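Local coordinates for protein integral membrane indolylacetylinositol arabinosyltransferase EmbB (Mycolicibacterium smegmatis MC2 155, PDB 7BVC) that probably transfers arabinose units in building the arabinan of mycobacterial cell-wall arabinogalactan, and binds the drug ethambutol, at residues 97-102 with 114-119; 126-131 with 183-188; 62-67 with 194-199. All blocks are in the same frame, centred on the assembly; numbering follows the deposited sequence.

Contact 1 of 3, residues 97-102 with 114-119; sequences LVFGTA and MLVNVT
F99, V116 and M114 meet on one face of the sheet, and here the contact is densely packed and buried. CG of F99 stands between its own backbone N and carbonyl carbon (chi1 79°), which leans the ring toward strand 114-118. The CE1 corner of the ring lies 3.6 Å from V116 CG2, the branch beside that valine's backbone N. M114, its chain bent at the last torsion, brings its sulfur obliquely to the neighbouring CZ-CE2 part of the ring, sharing the CZ end with V116 CG2; SD lies 4.1 Å from F99 CE2 in a Met-aromatic contact. V98 extends this apolar patch, with its CG2 3.7 Å from V118 CG2. A81 and V83 of strand 80-84 also touch F99, and V83 touches V98 as well, so the patch is buried inside the concanavalin-like domain, where strands 97-100 and 114-118 are antiparallel neighbours in one sheet. Where the chain turns a corner at V98, V98 N donates to V116 O at 3.1 Å, the one hydrogen bond across these two segments that is not weak. Further along, V116 N to F99 O and T101 N to M114 O are weak. T101 OG1 also takes a weak bond from M114 N, but its stronger partner is A188 O.

The opposite face carries L97, L115 and N117. L97 reaches out with CD2, which sits 3.9 Å from L115 CD2 and 3.8 Å from N117 ND2. L97 and N117 run side by side, pointing the same way. A104 covers L97, and A110 of helix 109-112 covers L115, so both leucines are buried too, whereas N117 is partly exposed at this margin.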
# COMPACT_ATOMS: atom_id res chain seq x y z
N LEU B 97 40.49 26.64 2.92
CA LEU B 97 39.87 26.24 4.18
C LEU B 97 40.85 26.48 5.32
O LEU B 97 41.89 25.82 5.41
CB LEU B 97 39.47 24.76 4.13
CG LEU B 97 38.01 24.40 3.88
CD1 LEU B 97 37.83 22.90 4.05
CD2 LEU B 97 37.10 25.16 4.81
N VAL B 98 40.52 27.43 6.19
CA VAL B 98 41.28 27.59 7.43
C VAL B 98 41.14 26.33 8.28
O VAL B 98 42.14 25.76 8.74
CB VAL B 98 40.83 28.84 8.19
CG1 VAL B 98 41.64 28.99 9.47
CG2 VAL B 98 40.99 30.07 7.32
N PHE B 99 39.91 25.89 8.49
CA PHE B 99 39.63 24.58 9.05
C PHE B 99 38.20 24.21 8.69
O PHE B 99 37.43 25.03 8.19
CB PHE B 99 39.86 24.55 10.57
CG PHE B 99 38.75 25.14 11.38
CD1 PHE B 99 38.76 26.48 11.72
CD2 PHE B 99 37.70 24.35 11.84
CE1 PHE B 99 37.74 27.03 12.47
CE2 PHE B 99 36.68 24.90 12.58
CZ PHE B 99 36.70 26.23 12.90
N GLY B 100 37.86 22.95 8.94
CA GLY B 100 36.51 22.48 8.68
C GLY B 100 36.30 21.15 9.35
O GLY B 100 37.23 20.53 9.86
N THR B 101 35.04 20.71 9.35
CA THR B 101 34.66 19.43 9.92
C THR B 101 34.21 18.45 8.84
O THR B 101 33.46 17.51 9.12
CB THR B 101 33.58 19.60 10.99
OG1 THR B 101 32.31 19.78 10.35
CG2 THR B 101 33.88 20.82 11.84
N ALA B 102 34.66 18.67 7.61
CA ALA B 102 34.41 17.82 6.45
C ALA B 102 35.27 18.33 5.30
O ALA B 102 35.56 19.53 5.24
CB ALA B 102 32.94 17.82 6.06
N MET B 114 30.56 22.51 9.04
CA MET B 114 30.92 23.90 9.24
C MET B 114 32.23 24.20 8.52
O MET B 114 33.22 23.48 8.71
CB MET B 114 31.06 24.22 10.73
CG MET B 114 31.87 25.48 11.02
SD MET B 114 32.64 25.47 12.65
CE MET B 114 31.26 25.99 13.67
N LEU B 115 32.23 25.25 7.71
CA LEU B 115 33.40 25.64 6.93
C LEU B 115 33.77 27.08 7.25
O LEU B 115 32.90 27.93 7.46
CB LEU B 115 33.14 25.49 5.43
CG LEU B 115 32.67 24.11 4.96
CD1 LEU B 115 32.06 24.21 3.58
CD2 LEU B 115 33.81 23.12 4.98
N VAL B 116 35.07 27.35 7.29
CA VAL B 116 35.60 28.70 7.50
C VAL B 116 36.45 29.02 6.28
O VAL B 116 37.64 28.69 6.23
CB VAL B 116 36.40 28.82 8.80
CG1 VAL B 116 36.85 30.25 9.01
CG2 VAL B 116 35.56 28.34 9.98
N ASN B 117 35.85 29.67 5.30
CA ASN B 117 36.50 29.90 4.02
C ASN B 117 37.12 31.30 3.94
O ASN B 117 36.66 32.24 4.59
CB ASN B 117 35.50 29.73 2.88
CG ASN B 117 34.93 28.33 2.82
OD1 ASN B 117 33.85 28.07 3.36
ND2 ASN B 117 35.64 27.43 2.16
N VAL B 118 38.16 31.41 3.12
CA VAL B 118 38.85 32.67 2.86
C VAL B 118 39.03 32.78 1.35
O VAL B 118 39.88 32.09 0.77
CB VAL B 118 40.21 32.74 3.58
CG1 VAL B 118 41.00 33.94 3.08
CG2 VAL B 118 40.00 32.83 5.08
N THR B 119 38.23 33.63 0.72
CA THR B 119 38.32 33.86 -0.72
C THR B 119 39.26 35.05 -0.95
O THR B 119 40.00 35.46 -0.06
CB THR B 119 36.92 34.07 -1.29
OG1 THR B 119 36.01 33.19 -0.63
CG2 THR B 119 36.88 33.74 -2.78

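Contact 2 of 3, residues 126-131 with 183-188; sequences IVRNVV and PNLRPA
R128 reaches from the end of strand 122-127 to the backbone of the loop 183-188, and its guanidinium makes the polar part of the contact. Two nitrogens take the carbonyl of R186 side-on. NE gives a bond of 2.9 Å to R186 O, and NH2 gives a second to the same oxygen at 3.1 Å. That oxygen lies close to the guanidinium plane, but the two donors differ in how they meet the carbonyl: NH2 comes in its plane, whereas NE sits well above it. The pair fixes the rotation of the group, and a side chain extended from CG to NE carries it there. R128 also touches R1079 near the C-terminus, which in turn donates from NE to N184 O.

The arginine stands on the two-residue turn of a beta hairpin. V127 N bonds to V130 O at 3.2 Å, the return bond is weak, and R128 and N129 both have positive phi, as in a type I' turn. I126 and N129, which do not touch loop 183-188, pack against apolar side chains of another protein chain.

The apolar part belongs to L185. Its CD1 faces V130 CG1 at 4.3 Å, and CD2 lies 4.2 Å from R128 CB, with Y180 touching both V130 and L185. NH2 of R128 also passes 3.9 Å from A188 CB. Separately, V127 sets a methyl, CG1, against the carbonyl oxygen of L185.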
# COMPACT_ATOMS: atom_id res chain seq x y z
N ILE B 126 30.40 29.39 7.19
CA ILE B 126 29.16 28.76 6.74
C ILE B 126 28.87 27.57 7.63
O ILE B 126 29.73 26.70 7.83
CB ILE B 126 29.25 28.34 5.26
CG1 ILE B 126 29.78 29.49 4.41
CG2 ILE B 126 27.90 27.86 4.76
CD1 ILE B 126 28.73 30.53 4.06
N VAL B 127 27.66 27.51 8.18
CA VAL B 127 27.24 26.40 9.02
C VAL B 127 25.88 25.90 8.53
O VAL B 127 24.86 26.55 8.76
CB VAL B 127 27.17 26.80 10.50
CG1 VAL B 127 26.63 25.66 11.33
CG2 VAL B 127 28.54 27.23 11.00
N ARG B 128 25.88 24.75 7.86
CA ARG B 128 24.66 24.13 7.34
C ARG B 128 23.93 25.07 6.38
O ARG B 128 22.73 25.33 6.52
CB ARG B 128 23.73 23.69 8.48
CG ARG B 128 24.38 22.73 9.47
CD ARG B 128 23.34 22.10 10.38
NE ARG B 128 23.88 20.95 11.10
CZ ARG B 128 23.72 19.69 10.71
NH1 ARG B 128 23.04 19.42 9.60
NH2 ARG B 128 24.24 18.70 11.42
N ASN B 129 24.67 25.57 5.40
CA ASN B 129 24.14 26.46 4.36
C ASN B 129 23.51 27.72 4.95
O ASN B 129 22.54 28.25 4.41
CB ASN B 129 23.13 25.73 3.47
CG ASN B 129 23.79 24.96 2.35
OD1 ASN B 129 24.91 25.28 1.94
ND2 ASN B 129 23.11 23.95 1.84
N VAL B 130 24.07 28.20 6.05
CA VAL B 130 23.60 29.42 6.71
C VAL B 130 24.82 30.31 6.88
O VAL B 130 25.69 30.03 7.71
CB VAL B 130 22.93 29.14 8.06
CG1 VAL B 130 22.76 30.42 8.86
CG2 VAL B 130 21.58 28.47 7.84
N VAL B 131 24.91 31.37 6.07
CA VAL B 131 26.06 32.26 6.13
C VAL B 131 26.06 33.01 7.45
O VAL B 131 25.10 33.72 7.77
CB VAL B 131 26.08 33.21 4.92
CG1 VAL B 131 24.74 33.91 4.76
CG2 VAL B 131 27.20 34.22 5.07
N PRO B 183 19.34 26.10 18.25
CA PRO B 183 20.05 24.93 18.76
C PRO B 183 20.19 23.80 17.75
O PRO B 183 20.85 22.80 18.05
CB PRO B 183 19.19 24.49 19.95
CG PRO B 183 17.82 24.92 19.57
CD PRO B 183 17.97 26.19 18.78
N ASN B 184 19.59 23.93 16.57
CA ASN B 184 19.68 22.93 15.52
C ASN B 184 20.72 23.28 14.46
O ASN B 184 20.69 22.73 13.36
CB ASN B 184 18.32 22.72 14.86
CG ASN B 184 17.34 22.00 15.77
OD1 ASN B 184 17.72 21.10 16.53
ND2 ASN B 184 16.07 22.38 15.70
N LEU B 185 21.64 24.20 14.78
CA LEU B 185 22.69 24.61 13.86
C LEU B 185 24.05 24.04 14.27
O LEU B 185 25.09 24.64 13.98
CB LEU B 185 22.76 26.13 13.76
CG LEU B 185 21.87 26.82 12.72
CD1 LEU B 185 22.29 28.26 12.53
CD2 LEU B 185 21.90 26.07 11.40
N ARG B 186 24.05 22.90 14.95
CA ARG B 186 25.31 22.28 15.34
C ARG B 186 25.84 21.42 14.20
O ARG B 186 25.12 20.55 13.71
CB ARG B 186 25.11 21.44 16.60
CG ARG B 186 24.42 22.19 17.72
CD ARG B 186 24.90 21.73 19.09
NE ARG B 186 24.43 20.40 19.43
CZ ARG B 186 23.17 20.10 19.74
NH1 ARG B 186 22.24 21.04 19.74
NH2 ARG B 186 22.84 18.85 20.04
N PRO B 187 27.07 21.64 13.76
CA PRO B 187 27.56 20.97 12.55
C PRO B 187 27.74 19.48 12.77
O PRO B 187 27.78 18.98 13.90
CB PRO B 187 28.90 21.66 12.29
CG PRO B 187 29.35 22.10 13.64
CD PRO B 187 28.11 22.49 14.37
N ALA B 188 27.85 18.76 11.66
CA ALA B 188 28.10 17.33 11.66
C ALA B 188 29.61 17.11 11.59
O ALA B 188 30.27 17.58 10.66
CB ALA B 188 27.41 16.64 10.49

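Contact 3 of 3, residues 62-67 with 194-199; sequences GRLDNV and TDLTGP
Two irregular loops of the concanavalin-like domain run roughly antiparallel here, each shaped by a small turn: an inverse gamma turn centred on L64 and an ST turn that begins at T194. L64 carries the apolar part of the contact. The gamma turn presents its side chain to the loop 194-199, where it crosses L196 at a slant: L64 CD1 lies 3.7 Å from L196 CB and 3.9 Å from L196 CD1. A200 and L91 add to this patch, touching L64 and L196 respectively.

Toward strand 67-68 the contact becomes polar. The amide of N66 swings its OD1 to the start of the other loop and accepts from T194 N at 3.1 Å, with the donor tilted 29° from the carbonyl plane. T194 CG2 tucks in next to it, 3.7 Å from L64 O, while W58 packs on the threonine and donates from its indole nitrogen to D65 O. V67, the next residue, pairs by backbone with V192, so N66 holds the loop just beyond that strand pairing.

At the other end R63 and P199 make a single backbone bridge with CA atoms 5.4 Å apart, and the surface there is exposed. T194 is turned with OG1 anti to its backbone N (chi1 -175°) and CG2 between the backbone N and the carbonyl carbon. The hydroxyl donates to V98 O and, closing the ST turn, accepts from L196 N at 3.3 Å in a nearly straight bond of 176°.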
# COMPACT_ATOMS: atom_id res chain seq x y z
N GLY B 62 51.30 19.81 17.39
CA GLY B 62 51.92 20.94 16.74
C GLY B 62 52.08 20.79 15.25
O GLY B 62 52.92 21.48 14.65
N ARG B 63 51.30 19.92 14.61
CA ARG B 63 51.36 19.71 13.17
C ARG B 63 49.97 19.90 12.60
O ARG B 63 49.00 19.32 13.11
CB ARG B 63 51.90 18.32 12.83
CG ARG B 63 51.50 17.24 13.83
CD ARG B 63 52.08 15.90 13.43
NE ARG B 63 51.97 14.91 14.50
CZ ARG B 63 50.92 14.11 14.67
NH1 ARG B 63 49.88 14.19 13.84
NH2 ARG B 63 50.90 13.24 15.67
N LEU B 64 49.87 20.69 11.54
CA LEU B 64 48.58 21.01 10.92
C LEU B 64 48.17 19.95 9.90
O LEU B 64 47.86 20.26 8.75
CB LEU B 64 48.63 22.39 10.30
CG LEU B 64 48.73 23.56 11.28
CD1 LEU B 64 48.86 24.88 10.54
CD2 LEU B 64 47.52 23.59 12.20
N ASP B 65 48.16 18.69 10.32
CA ASP B 65 47.72 17.60 9.47
C ASP B 65 46.24 17.34 9.69
O ASP B 65 45.70 17.56 10.77
CB ASP B 65 48.52 16.33 9.76
CG ASP B 65 50.00 16.50 9.46
OD1 ASP B 65 50.35 17.34 8.61
OD2 ASP B 65 50.82 15.78 10.08
N ASN B 66 45.58 16.87 8.63
CA ASN B 66 44.16 16.54 8.72
C ASN B 66 43.94 15.43 9.74
O ASN B 66 44.85 14.67 10.09
CB ASN B 66 43.62 16.12 7.36
CG ASN B 66 43.74 17.22 6.32
OD1 ASN B 66 43.66 18.41 6.64
ND2 ASN B 66 43.93 16.84 5.07
N VAL B 67 42.70 15.33 10.22
CA VAL B 67 42.33 14.37 11.25
C VAL B 67 40.95 13.83 10.94
O VAL B 67 40.07 14.57 10.50
CB VAL B 67 42.38 15.02 12.66
CG1 VAL B 67 41.56 14.22 13.65
CG2 VAL B 67 43.81 15.13 13.14
N THR B 194 41.99 21.00 7.18
CA THR B 194 42.46 22.34 6.89
C THR B 194 43.15 22.37 5.53
O THR B 194 43.23 21.36 4.82
CB THR B 194 43.40 22.84 7.98
OG1 THR B 194 43.75 24.20 7.74
CG2 THR B 194 44.67 21.99 8.00
N ASP B 195 43.67 23.55 5.17
CA ASP B 195 44.50 23.69 3.99
C ASP B 195 45.88 24.26 4.30
O ASP B 195 46.68 24.44 3.38
CB ASP B 195 43.81 24.58 2.95
CG ASP B 195 42.92 23.79 2.00
OD1 ASP B 195 42.54 22.66 2.36
OD2 ASP B 195 42.60 24.31 0.91
N LEU B 196 46.17 24.56 5.56
CA LEU B 196 47.48 25.05 5.95
C LEU B 196 48.46 23.89 6.04
O LEU B 196 48.12 22.73 5.81
CB LEU B 196 47.39 25.80 7.28
CG LEU B 196 46.15 26.66 7.51
CD1 LEU B 196 46.10 27.16 8.94
CD2 LEU B 196 46.12 27.83 6.54
N THR B 197 49.71 24.21 6.39
CA THR B 197 50.75 23.20 6.52
C THR B 197 51.91 23.78 7.30
O THR B 197 52.04 25.00 7.44
CB THR B 197 51.22 22.69 5.15
OG1 THR B 197 52.10 21.57 5.33
CG2 THR B 197 51.95 23.79 4.40
N GLY B 198 52.76 22.89 7.80
CA GLY B 198 53.92 23.29 8.55
C GLY B 198 53.67 23.30 10.05
O GLY B 198 52.82 22.57 10.56
N PRO B 199 54.42 24.13 10.77
CA PRO B 199 54.20 24.24 12.22
C PRO B 199 52.94 25.02 12.53
O PRO B 199 52.63 26.03 11.90
CB PRO B 199 55.45 24.98 12.70
CG PRO B 199 55.87 25.80 11.52
CD PRO B 199 55.53 24.98 10.31

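How the contacts relate
All three contacts lie in the N-terminal concanavalin-like domain, on one side of the chain's centre. Contact 1 is central: its centre is about 13 Å from those of contacts 2 and 3, which are about 24 Å apart and do not touch. Strands 114-118 and 122-127 are sheet neighbours and carry contact 1 into contact 2 through L115 N and I126 O. Along the chain contact 1 closes before contact 2 opens, and the loop closed by contact 3 encloses both. Residues 183-199 follow strand 97-100 by backbone bonds (T101 with V190, G100 with F193) and so tie that strand, the hairpin of contact 2 and the 62-67 loop into one domain.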